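Local structure of ABC transporter, substrate binding protein (Agrobacterium tumefaciens, 3C9H) at residues Leu132-Ala137 / Val260-Gly265. The protein probably binds a solute in the periplasm and delivers it to an ABC transporter of the inner membrane, and carries a bound magnesium ion. Residues are numbered along the deposited sequence; the frame is centred on the assembly and turned at random.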
loop_
_atom_site.group_PDB
_atom_site.type_symbol
_atom_site.label_atom_id
_atom_site.label_comp_id
_atom_site.label_asym_id
_atom_site.label_seq_id
_atom_site.Cartn_x
_atom_site.Cartn_y
_atom_site.Cartn_z
ATOM N N LEU A 132 9.086 3.404 -3.588
ATOM C CA LEU A 132 10.004 2.238 -3.556
ATOM C C LEU A 132 9.490 0.916 -4.123
ATOM O O LEU A 132 10.278 -0.033 -4.272
ATOM C CB LEU A 132 10.495 2.013 -2.114
ATOM C CG LEU A 132 11.211 3.219 -1.494
ATOM C CD1 LEU A 132 11.384 3.026 0.044
ATOM C CD2 LEU A 132 12.555 3.445 -2.179
ATOM N N THR A 133 8.180 0.842 -4.391
ATOM C CA THR A 133 7.520 -0.361 -4.858
ATOM C C THR A 133 6.529 0.037 -5.952
ATOM O O THR A 133 6.268 1.219 -6.161
ATOM C CB THR A 133 6.709 -1.035 -3.725
ATOM O OG1 THR A 133 5.571 -0.212 -3.384
ATOM C CG2 THR A 133 7.589 -1.288 -2.477
ATOM N N PHE A 134 5.942 -0.961 -6.598
ATOM C CA PHE A 134 4.955 -0.739 -7.674
ATOM C C PHE A 134 3.890 -1.846 -7.502
ATOM O O PHE A 134 4.079 -2.966 -7.959
ATOM C CB PHE A 134 5.724 -0.826 -9.011
ATOM C CG PHE A 134 5.003 -0.262 -10.207
ATOM C CD1 PHE A 134 4.940 1.114 -10.420
ATOM C CD2 PHE A 134 4.433 -1.111 -11.144
ATOM C CE1 PHE A 134 4.287 1.637 -11.554
ATOM C CE2 PHE A 134 3.779 -0.605 -12.273
ATOM C CZ PHE A 134 3.708 0.770 -12.475
ATOM N N GLU A 135 2.806 -1.537 -6.783
ATOM C CA GLU A 135 1.813 -2.550 -6.308
ATOM C C GLU A 135 0.371 -2.248 -6.743
ATOM O O GLU A 135 -0.125 -1.175 -6.476
ATOM C CB GLU A 135 1.865 -2.639 -4.771
ATOM C CG GLU A 135 3.171 -3.257 -4.250
ATOM C CD GLU A 135 3.309 -3.100 -2.749
ATOM O OE1 GLU A 135 2.590 -3.817 -2.019
ATOM O OE2 GLU A 135 4.088 -2.227 -2.303
ATOM N N PRO A 136 -0.293 -3.188 -7.445
ATOM C CA PRO A 136 -1.641 -2.939 -7.955
ATOM C C PRO A 136 -2.761 -3.239 -6.955
ATOM O O PRO A 136 -2.573 -4.049 -6.045
ATOM C CB PRO A 136 -1.742 -3.891 -9.137
ATOM C CG PRO A 136 -0.951 -5.102 -8.691
ATOM C CD PRO A 136 0.227 -4.488 -7.894
ATOM N N ALA A 137 -3.880 -2.540 -7.122
ATOM C CA ALA A 137 -5.136 -2.807 -6.418
ATOM C C ALA A 137 -5.960 -3.748 -7.283
ATOM O O ALA A 137 -6.368 -3.382 -8.422
ATOM C CB ALA A 137 -5.890 -1.550 -6.217
ATOM N N VAL A 260 -2.296 1.596 -9.498
ATOM C CA VAL A 260 -1.020 1.141 -8.942
ATOM C C VAL A 260 -0.503 2.172 -7.934
ATOM O O VAL A 260 -0.449 3.403 -8.204
ATOM C CB VAL A 260 0.033 0.885 -10.021
ATOM C CG1 VAL A 260 1.376 0.420 -9.399
ATOM C CG2 VAL A 260 -0.475 -0.138 -10.990
ATOM N N MET A 261 -0.115 1.677 -6.772
ATOM C CA MET A 261 0.488 2.556 -5.777
ATOM C C MET A 261 1.926 2.174 -5.602
ATOM O O MET A 261 2.366 1.114 -6.049
ATOM C CB MET A 261 -0.248 2.499 -4.428
ATOM C CG MET A 261 -0.046 1.230 -3.597
ATOM S SD MET A 261 1.489 0.984 -2.616
ATOM C CE MET A 261 1.669 2.636 -2.043
ATOM N N SER A 262 2.647 3.040 -4.909
ATOM C CA SER A 262 4.050 2.802 -4.623
ATOM C C SER A 262 4.261 3.172 -3.175
ATOM O O SER A 262 3.885 4.269 -2.786
ATOM C CB SER A 262 4.915 3.707 -5.493
ATOM O OG SER A 262 4.796 3.418 -6.878
ATOM N N ARG A 263 4.856 2.287 -2.369
ATOM C CA ARG A 263 5.160 2.624 -0.979
ATOM C C ARG A 263 6.218 3.738 -0.961
ATOM O O ARG A 263 7.222 3.687 -1.691
ATOM C CB ARG A 263 5.684 1.396 -0.224
ATOM C CG ARG A 263 4.625 0.353 -0.017
ATOM C CD ARG A 263 5.139 -0.899 0.637
ATOM N NE ARG A 263 4.136 -1.915 0.390
ATOM C CZ ARG A 263 3.092 -2.158 1.163
ATOM N NH1 ARG A 263 2.943 -1.579 2.350
ATOM N NH2 ARG A 263 2.207 -3.046 0.746
ATOM N N ILE A 264 5.989 4.739 -0.134
ATOM C CA ILE A 264 6.873 5.899 -0.042
ATOM C C ILE A 264 7.635 5.890 1.271
ATOM O O ILE A 264 7.043 5.751 2.350
ATOM C CB ILE A 264 6.070 7.217 -0.196
ATOM C CG1 ILE A 264 5.563 7.395 -1.638
ATOM C CG2 ILE A 264 6.912 8.461 0.221
ATOM C CD1 ILE A 264 4.773 8.725 -1.792
ATOM N N GLY A 265 8.955 5.979 1.158
ATOM C CA GLY A 265 9.838 6.080 2.283
ATOM C C GLY A 265 10.413 7.473 2.434
ATOM O O GLY A 265 10.739 8.133 1.464
#
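Glu135 and Arg263 meet side-on across the paired strands that run between the two lobes of this periplasmic-binding-protein fold, where the chain passes from one lobe to the other. The carboxylate and guanidinium planes lie nearly coplanar, 28° apart: Arg263 NH2 reaches Glu135 OE1 at 2.9 Å and Arg263 NE reaches Glu135 OE2 at 2.7 Å, each oxygen accepting on its syn lone pair, the NE bond more bent and OE2 tilted from the guanidinium plane. Thr133 OG1 donates to the anti lone pair of Glu135 OE2, while Ser237 hydrogen-bonds Glu135 OE1, so both oxygens are gripped twice and the carboxylate is probably held as an anion. Arg263 NH1 binds a citrate, probably from the crystallisation liquor, and the Arg263 side chain comes within about 6 Å of the magnesium ion held by Ser41 and Asp43, consistent with a pocket between the lobes. The backbones are antiparallel, with Glu135 and Met261 a hydrogen-bonded pair joined in both directions. On the face away from the salt bridge, chi1 of 179° turns Val260 CG1 over the Phe134 ring, 3.6 Å from its centroid, a CH-pi contact almost on the ring normal. Past the bridges, Leu132 N still bonds Arg263 O, but side chains share the work: Ser262 OG donates to Thr133 O in the carbonyl plane, and Arg263 N points straight at Thr133 OG1, 2.8 Å away at 178°.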